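Local structure of ECXA (Escherichia coli, 4L63) at residues A[15-29]-A[105-117]. The protein probably acts as a zinc-dependent metallopeptidase, holding a bound zinc ion. Sequence-based numbering, arbitrary orientation.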
ATOM      1  N   TYR A  15       9.192  19.491  -6.960  1.00 45.63           N
ATOM      2  CA  TYR A  15      10.397  20.305  -6.968  1.00 47.43           C
ATOM      3  C   TYR A  15      10.870  20.623  -5.574  1.00 48.55           C
ATOM      4  O   TYR A  15      10.198  21.309  -4.865  1.00 49.92           O
ATOM      5  CB  TYR A  15      10.078  21.598  -7.699  1.00 49.77           C
ATOM      6  CG  TYR A  15      11.238  22.267  -8.397  1.00 51.42           C
ATOM      7  CD1 TYR A  15      11.051  22.980  -9.544  1.00 52.36           C
ATOM      8  CD2 TYR A  15      12.496  22.184  -7.891  1.00 57.31           C
ATOM      9  CE1 TYR A  15      12.097  23.585 -10.178  1.00 54.11           C
ATOM     10  CE2 TYR A  15      13.548  22.789  -8.518  1.00 59.20           C
ATOM     11  CZ  TYR A  15      13.338  23.489  -9.656  1.00 54.91           C
ATOM     12  OH  TYR A  15      14.403  24.093 -10.264  1.00 56.94           O
ATOM     13  N   ALA A  16      12.027  20.126  -5.196  1.00 48.25           N
ATOM     14  CA  ALA A  16      12.608  20.409  -3.888  1.00 49.66           C
ATOM     15  C   ALA A  16      13.779  21.370  -4.043  1.00 52.19           C
ATOM     16  O   ALA A  16      14.352  21.472  -5.121  1.00 52.31           O
ATOM     17  CB  ALA A  16      13.061  19.130  -3.209  1.00 47.84           C
ATOM     18  N   ASP A  17      14.133  22.077  -2.976  1.00 54.47           N
ATOM     19  CA  ASP A  17      15.265  22.997  -3.058  1.00 57.26           C
ATOM     20  C   ASP A  17      16.595  22.281  -2.845  1.00 57.04           C
ATOM     21  O   ASP A  17      16.668  21.056  -2.873  1.00 54.54           O
ATOM     22  CB  ASP A  17      15.113  24.151  -2.059  1.00 60.33           C
ATOM     23  CG  ASP A  17      14.982  23.683  -0.618  1.00 65.06           C
ATOM     24  OD1 ASP A  17      15.558  22.640  -0.245  1.00 65.61           O
ATOM     25  OD2 ASP A  17      14.321  24.395   0.164  1.00 64.98           O
ATOM     26  N   HIS A  18      17.648  23.056  -2.612  1.00 66.46           N
ATOM     27  CA  HIS A  18      18.990  22.494  -2.545  1.00 70.20           C
ATOM     28  C   HIS A  18      19.242  21.740  -1.240  1.00 70.10           C
ATOM     29  O   HIS A  18      20.286  21.105  -1.078  1.00 76.89           O
ATOM     30  CB  HIS A  18      20.027  23.604  -2.736  1.00 73.40           C
ATOM     31  CG  HIS A  18      19.721  24.518  -3.882  1.00 78.00           C
ATOM     32  ND1 HIS A  18      20.108  24.244  -5.176  1.00 78.59           N
ATOM     33  CD2 HIS A  18      19.060  25.700  -3.927  1.00 81.79           C
ATOM     34  CE1 HIS A  18      19.701  25.219  -5.970  1.00 79.53           C
ATOM     35  NE2 HIS A  18      19.065  26.116  -5.237  1.00 82.89           N
ATOM     36  N   ASN A  19      18.284  21.799  -0.317  1.00 67.74           N
ATOM     37  CA  ASN A  19      18.380  21.035   0.922  1.00 59.18           C
ATOM     38  C   ASN A  19      17.201  20.092   1.147  1.00 63.10           C
ATOM     39  O   ASN A  19      16.764  19.901   2.283  1.00 66.37           O
ATOM     40  CB  ASN A  19      18.513  21.968   2.122  1.00 62.48           C
ATOM     41  CG  ASN A  19      19.847  22.684   2.151  1.00 76.53           C
ATOM     42  OD1 ASN A  19      20.882  22.077   2.430  1.00 79.02           O
ATOM     43  ND2 ASN A  19      19.827  23.987   1.887  1.00 71.76           N
ATOM     44  N   GLY A  20      16.689  19.514   0.067  1.00 63.66           N
ATOM     45  CA  GLY A  20      15.693  18.457   0.151  1.00 62.84           C
ATOM     46  C   GLY A  20      14.322  18.854   0.666  1.00 65.78           C
ATOM     47  O   GLY A  20      13.510  17.995   1.018  1.00 65.78           O
ATOM     48  N   GLN A  21      14.051  20.152   0.710  1.00 53.19           N
ATOM     49  CA  GLN A  21      12.750  20.630   1.148  1.00 57.11           C
ATOM     50  C   GLN A  21      11.902  21.015  -0.050  1.00 57.90           C
ATOM     51  O   GLN A  21      12.339  21.773  -0.915  1.00 56.25           O
ATOM     52  CB  GLN A  21      12.902  21.815   2.108  1.00 60.72           C
ATOM     53  CG  GLN A  21      13.922  21.565   3.206  1.00 64.06           C
ATOM     54  CD  GLN A  21      13.491  20.461   4.157  1.00 63.15           C
ATOM     55  OE1 GLN A  21      12.433  20.544   4.782  1.00 64.60           O
ATOM     56  NE2 GLN A  21      14.304  19.412   4.256  1.00 65.08           N
ATOM     57  N   LEU A  22      10.688  20.476  -0.097  1.00 51.31           N
ATOM     58  CA  LEU A  22       9.774  20.734  -1.197  1.00 53.88           C
ATOM     59  C   LEU A  22       9.330  22.185  -1.202  1.00 57.98           C
ATOM     60  O   LEU A  22       8.999  22.739  -0.159  1.00 58.27           O
ATOM     61  CB  LEU A  22       8.555  19.812  -1.108  1.00 48.72           C
ATOM     62  CG  LEU A  22       8.890  18.332  -1.290  1.00 45.97           C
ATOM     63  CD1 LEU A  22       7.813  17.458  -0.670  1.00 48.74           C
ATOM     64  CD2 LEU A  22       9.057  18.032  -2.765  1.00 44.60           C
ATOM     65  N   TYR A  23       9.327  22.802  -2.379  1.00 58.01           N
ATOM     66  CA  TYR A  23       8.817  24.159  -2.488  1.00 56.75           C
ATOM     67  C   TYR A  23       7.339  24.185  -2.099  1.00 63.30           C
ATOM     68  O   TYR A  23       6.568  23.270  -2.403  1.00 55.60           O
ATOM     69  CB  TYR A  23       9.045  24.718  -3.897  1.00 57.27           C
ATOM     70  CG  TYR A  23      10.480  25.151  -4.117  1.00 60.72           C
ATOM     71  CD1 TYR A  23      10.940  26.365  -3.617  1.00 61.88           C
ATOM     72  CD2 TYR A  23      11.381  24.340  -4.801  1.00 56.82           C
ATOM     73  CE1 TYR A  23      12.251  26.766  -3.798  1.00 63.41           C
ATOM     74  CE2 TYR A  23      12.699  24.734  -4.988  1.00 58.30           C
ATOM     75  CZ  TYR A  23      13.128  25.951  -4.483  1.00 61.63           C
ATOM     76  OH  TYR A  23      14.435  26.356  -4.663  1.00 63.44           O
ATOM     77  N   ASN A  24       6.972  25.227  -1.370  1.00 59.62           N
ATOM     78  CA  ASN A  24       5.621  25.417  -0.877  1.00 60.41           C
ATOM     79  C   ASN A  24       4.899  26.396  -1.788  1.00 66.55           C
ATOM     80  O   ASN A  24       5.156  27.600  -1.718  1.00 65.03           O
ATOM     81  CB  ASN A  24       5.669  25.935   0.561  1.00 62.72           C
ATOM     82  CG  ASN A  24       4.313  25.948   1.233  1.00 63.49           C
ATOM     83  OD1 ASN A  24       3.302  26.285   0.623  1.00 63.98           O
ATOM     84  ND2 ASN A  24       4.291  25.593   2.510  1.00 64.11           N
ATOM     85  N   ILE A  25       4.009  25.901  -2.645  1.00 60.62           N
ATOM     86  CA  ILE A  25       3.381  26.778  -3.632  1.00 62.30           C
ATOM     87  C   ILE A  25       2.342  27.700  -2.986  1.00 65.92           C
ATOM     88  O   ILE A  25       1.931  28.695  -3.583  1.00 68.14           O
ATOM     89  CB  ILE A  25       2.730  25.984  -4.792  1.00 60.17           C
ATOM     90  CG1 ILE A  25       1.579  25.107  -4.297  1.00 58.91           C
ATOM     91  CG2 ILE A  25       3.785  25.158  -5.544  1.00 57.70           C
ATOM     92  CD1 ILE A  25       0.730  24.547  -5.421  1.00 57.74           C
ATOM     93  N   THR A  26       1.935  27.383  -1.760  1.00 65.67           N
ATOM     94  CA  THR A  26       1.073  28.287  -1.005  1.00 68.41           C
ATOM     95  C   THR A  26       1.894  29.490  -0.550  1.00 71.44           C
ATOM     96  O   THR A  26       1.447  30.631  -0.652  1.00 74.50           O
ATOM     97  CB  THR A  26       0.429  27.602   0.222  1.00 67.98           C
ATOM     98  OG1 THR A  26      -0.417  26.527  -0.208  1.00 65.61           O
ATOM     99  CG2 THR A  26      -0.412  28.603   1.017  1.00 71.58           C
ATOM    100  N   SER A  27       3.101  29.228  -0.056  1.00 73.70           N
ATOM    101  CA  SER A  27       4.010  30.297   0.352  1.00 76.70           C
ATOM    102  C   SER A  27       4.485  31.113  -0.846  1.00 82.11           C
ATOM    103  O   SER A  27       4.639  32.332  -0.760  1.00 78.25           O
ATOM    104  CB  SER A  27       5.222  29.724   1.089  1.00 79.31           C
ATOM    105  OG  SER A  27       4.827  28.920   2.183  1.00 83.41           O
ATOM    106  N   ILE A  28       4.719  30.431  -1.962  1.00 72.16           N
ATOM    107  CA  ILE A  28       5.269  31.070  -3.151  1.00 73.09           C
ATOM    108  C   ILE A  28       4.247  31.970  -3.849  1.00 80.95           C
ATOM    109  O   ILE A  28       4.560  33.107  -4.202  1.00 78.27           O
ATOM    110  CB  ILE A  28       5.803  30.017  -4.154  1.00 69.72           C
ATOM    111  CG1 ILE A  28       7.045  29.324  -3.586  1.00 68.24           C
ATOM    112  CG2 ILE A  28       6.144  30.667  -5.481  1.00 70.85           C
ATOM    113  CD1 ILE A  28       7.511  28.112  -4.397  1.00 64.80           C
ATOM    114  N   TYR A  29       3.029  31.474  -4.034  1.00 74.11           N
ATOM    115  CA  TYR A  29       2.019  32.216  -4.784  1.00 76.14           C
ATOM    116  C   TYR A  29       1.022  32.968  -3.899  1.00 79.84           C
ATOM    117  O   TYR A  29       0.321  33.871  -4.365  1.00 81.76           O
ATOM    118  CB  TYR A  29       1.256  31.269  -5.711  1.00 73.53           C
ATOM    119  CG  TYR A  29       2.126  30.592  -6.748  1.00 76.21           C
ATOM    120  CD1 TYR A  29       3.022  31.327  -7.521  1.00 72.49           C
ATOM    121  CD2 TYR A  29       2.051  29.221  -6.956  1.00 67.51           C
ATOM    122  CE1 TYR A  29       3.817  30.714  -8.472  1.00 70.47           C
ATOM    123  CE2 TYR A  29       2.844  28.595  -7.906  1.00 65.46           C
ATOM    124  CZ  TYR A  29       3.725  29.344  -8.660  1.00 70.40           C
ATOM    125  OH  TYR A  29       4.511  28.723  -9.605  1.00 65.14           O
ATOM    126  N   SER A 105       6.417  25.250 -22.560  1.00 66.08           N
ATOM    127  CA  SER A 105       7.561  25.458 -21.677  1.00 66.44           C
ATOM    128  C   SER A 105       7.180  26.301 -20.455  1.00 71.15           C
ATOM    129  O   SER A 105       6.433  27.276 -20.576  1.00 68.90           O
ATOM    130  CB  SER A 105       8.702  26.128 -22.450  1.00 74.44           C
ATOM    131  OG  SER A 105       9.838  26.334 -21.632  1.00 76.68           O
ATOM    132  N   THR A 106       7.699  25.931 -19.285  1.00 64.38           N
ATOM    133  CA  THR A 106       7.397  26.655 -18.049  1.00 65.62           C
ATOM    134  C   THR A 106       8.642  26.890 -17.199  1.00 65.31           C
ATOM    135  O   THR A 106       9.455  25.982 -17.004  1.00 62.78           O
ATOM    136  CB  THR A 106       6.345  25.899 -17.192  1.00 63.94           C
ATOM    137  OG1 THR A 106       5.083  25.902 -17.868  1.00 64.85           O
ATOM    138  CG2 THR A 106       6.177  26.546 -15.823  1.00 65.04           C
ATOM    139  N   ILE A 107       8.791  28.111 -16.695  1.00 68.00           N
ATOM    140  CA  ILE A 107       9.829  28.416 -15.717  1.00 68.00           C
ATOM    141  C   ILE A 107       9.242  28.509 -14.312  1.00 73.24           C
ATOM    142  O   ILE A 107       8.478  29.427 -14.014  1.00 70.40           O
ATOM    143  CB  ILE A 107      10.545  29.739 -16.027  1.00 71.18           C
ATOM    144  CG1 ILE A 107      11.221  29.689 -17.396  1.00 71.49           C
ATOM    145  CG2 ILE A 107      11.559  30.057 -14.937  1.00 71.30           C
ATOM    146  CD1 ILE A 107      12.072  30.924 -17.684  1.00 75.92           C
ATOM    147  N   PHE A 108       9.601  27.562 -13.451  1.00 65.35           N
ATOM    148  CA  PHE A 108       9.151  27.591 -12.064  1.00 65.34           C
ATOM    149  C   PHE A 108      10.030  28.525 -11.251  1.00 67.38           C
ATOM    150  O   PHE A 108      11.229  28.287 -11.090  1.00 66.17           O
ATOM    151  CB  PHE A 108       9.160  26.192 -11.444  1.00 62.03           C
ATOM    152  CG  PHE A 108       8.624  26.148 -10.034  1.00 62.10           C
ATOM    153  CD1 PHE A 108       7.260  26.211  -9.793  1.00 62.85           C
ATOM    154  CD2 PHE A 108       9.485  26.047  -8.951  1.00 61.56           C
ATOM    155  CE1 PHE A 108       6.763  26.167  -8.496  1.00 63.08           C
ATOM    156  CE2 PHE A 108       8.998  25.997  -7.656  1.00 61.78           C
ATOM    157  CZ  PHE A 108       7.633  26.063  -7.427  1.00 62.57           C
ATOM    158  N   ASP A 109       9.420  29.586 -10.737  1.00 69.83           N
ATOM    159  CA  ASP A 109      10.142  30.615  -9.999  1.00 72.01           C
ATOM    160  C   ASP A 109       9.660  30.709  -8.553  1.00 72.36           C
ATOM    161  O   ASP A 109       8.526  31.114  -8.293  1.00 73.77           O
ATOM    162  CB  ASP A 109       9.989  31.966 -10.699  1.00 77.01           C
ATOM    163  CG  ASP A 109      10.635  33.097  -9.928  1.00 78.06           C
ATOM    164  OD1 ASP A 109      11.629  32.846  -9.213  1.00 77.09           O
ATOM    165  OD2 ASP A 109      10.146  34.241 -10.039  1.00 94.84           O
ATOM    166  N   PRO A 110      10.531  30.336  -7.604  1.00 71.21           N
ATOM    167  CA  PRO A 110      10.205  30.354  -6.174  1.00 71.52           C
ATOM    168  C   PRO A 110       9.845  31.748  -5.651  1.00 75.26           C
ATOM    169  O   PRO A 110       9.268  31.862  -4.568  1.00 75.76           O
ATOM    170  CB  PRO A 110      11.489  29.837  -5.521  1.00 70.00           C
ATOM    171  CG  PRO A 110      12.135  28.994  -6.585  1.00 67.66           C
ATOM    172  CD  PRO A 110      11.843  29.716  -7.864  1.00 69.37           C
ATOM    173  N   SER A 111      10.177  32.788  -6.409  1.00 77.41           N
ATOM    174  CA  SER A 111       9.806  34.148  -6.030  1.00 86.68           C
ATOM    175  C   SER A 111       8.339  34.437  -6.347  1.00 87.38           C
ATOM    176  O   SER A 111       7.774  35.414  -5.858  1.00 92.88           O
ATOM    177  CB  SER A 111      10.705  35.168  -6.734  1.00 87.68           C
ATOM    178  OG  SER A 111      12.022  35.122  -6.213  1.00 88.76           O
ATOM    179  N   GLY A 112       7.731  33.588  -7.169  1.00 81.25           N
ATOM    180  CA  GLY A 112       6.328  33.729  -7.508  1.00 81.21           C
ATOM    181  C   GLY A 112       6.074  34.087  -8.959  1.00 82.24           C
ATOM    182  O   GLY A 112       4.967  33.896  -9.460  1.00 82.32           O
ATOM    183  N   ASN A 113       7.095  34.612  -9.635  1.00 85.18           N
ATOM    184  CA  ASN A 113       6.967  34.984 -11.042  1.00 84.92           C
ATOM    185  C   ASN A 113       7.243  33.816 -11.991  1.00 81.92           C
ATOM    186  O   ASN A 113       8.138  33.881 -12.837  1.00 81.47           O
ATOM    187  CB  ASN A 113       7.897  36.149 -11.378  1.00 87.21           C
ATOM    188  CG  ASN A 113       7.609  36.738 -12.742  1.00101.59           C
ATOM    189  OD1 ASN A 113       6.469  36.717 -13.207  1.00107.54           O
ATOM    190  ND2 ASN A 113       8.642  37.252 -13.398  1.00 98.88           N
ATOM    191  N   SER A 114       6.463  32.750 -11.838  1.00 79.00           N
ATOM    192  CA  SER A 114       6.554  31.596 -12.719  1.00 76.54           C
ATOM    193  C   SER A 114       5.928  31.932 -14.066  1.00 80.12           C
ATOM    194  O   SER A 114       4.868  32.561 -14.126  1.00 79.87           O
ATOM    195  CB  SER A 114       5.865  30.383 -12.091  1.00 73.44           C
ATOM    196  OG  SER A 114       6.625  29.891 -11.004  1.00 71.74           O
ATOM    197  N   ARG A 115       6.591  31.531 -15.146  1.00 78.45           N
ATOM    198  CA  ARG A 115       6.124  31.878 -16.478  1.00 78.40           C
ATOM    199  C   ARG A 115       5.880  30.648 -17.339  1.00 77.06           C
ATOM    200  O   ARG A 115       6.723  29.752 -17.426  1.00 75.56           O
ATOM    201  CB  ARG A 115       7.124  32.813 -17.169  1.00 79.68           C
ATOM    202  CG  ARG A 115       8.057  33.558 -16.219  1.00 81.15           C
ATOM    203  CD  ARG A 115       9.037  34.438 -16.981  1.00 82.68           C
ATOM    204  NE  ARG A 115       9.911  33.661 -17.857  1.00 84.66           N
ATOM    205  CZ  ARG A 115      10.512  34.150 -18.937  1.00 86.94           C
ATOM    206  NH1 ARG A 115      11.286  33.371 -19.681  1.00 87.39           N
ATOM    207  NH2 ARG A 115      10.338  35.420 -19.277  1.00 89.87           N
ATOM    208  N   THR A 116       4.712  30.608 -17.968  1.00 76.50           N
ATOM    209  CA  THR A 116       4.390  29.554 -18.917  1.00 75.16           C
ATOM    210  C   THR A 116       4.252  30.126 -20.321  1.00 76.03           C
ATOM    211  O   THR A 116       3.520  31.090 -20.536  1.00 77.55           O
ATOM    212  CB  THR A 116       3.090  28.826 -18.539  1.00 75.98           C
ATOM    213  OG1 THR A 116       3.346  27.927 -17.452  1.00 73.68           O
ATOM    214  CG2 THR A 116       2.558  28.034 -19.723  1.00 73.82           C
ATOM    215  N   ARG A 117       4.960  29.532 -21.276  1.00 78.11           N
ATOM    216  CA  ARG A 117       4.843  29.962 -22.661  1.00 79.41           C
ATOM    217  C   ARG A 117       4.324  28.836 -23.559  1.00 77.30           C
ATOM    218  O   ARG A 117       4.695  27.670 -23.404  1.00 73.62           O
ATOM    219  CB  ARG A 117       6.188  30.486 -23.177  1.00 83.57           C
ATOM    220  CG  ARG A 117       7.281  29.444 -23.251  1.00 87.97           C
ATOM    221  CD  ARG A 117       8.590  30.041 -23.728  1.00 94.14           C
ATOM    222  NE  ARG A 117       9.610  29.009 -23.865  1.00 97.14           N
ATOM    223  CZ  ARG A 117       9.785  28.289 -24.969  1.00 99.02           C
ATOM    224  NH1 ARG A 117      10.730  27.362 -25.019  1.00101.00           N
ATOM    225  NH2 ARG A 117       9.011  28.492 -26.025  1.00 96.12           N
TER
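Phe108 pushes its ring in among Tyr15, Tyr23, Ile28 and Tyr29, and in doing so illustrates how one aromatic side chain can tie the end of a β-hairpin to a separate part of the chain. With CG anti to the backbone N (chi1 -176°), the ring reaches from just past strand 104-107 toward residues 15-29. Its edge points at the face of Tyr23 in an offset edge-to-face pair, CE2 lying 3.9 Å from Tyr23 CG, while CD2 comes within 3.5 Å of Tyr15 CD1, these side chains running in opposite senses with ring planes 32° apart. At the far end of the ring, CZ meets Ile28 CD1 at 3.7 Å.

Ile28, on the short helix 25-29, also spans the type I turn Asp109–Gly112: its CG2 packs 3.5 Å from Pro110 O and also touches Gly112 CA. Pro110 in turn presses its CG against Tyr23 CE1, 3.6 Å away.

Tyr29 adds the polar component. Its hydroxyl accepts a hydrogen bond from Ser114 OG (2.8 Å) and is bonded as well to Ile165 O on the zinc-binding helix 146-165. Ser114 OG simultaneously accepts the nearly straight bond from Asp109 N (2.8 Å, 177°), so a single serine links the two arms of the loop to the tyrosine. Within the aromatic cluster, the hydroxyls of Tyr15 and Tyr23 bond to His180 N and O respectively.

The Phe108 side chain lies about 6 Å from that of zinc ligand His164, placing this packing of a hairpin loop on strand 12-16, Tyr23 and helix 25-29 near the HExxH zinc site characteristic of zincin metallopeptidases.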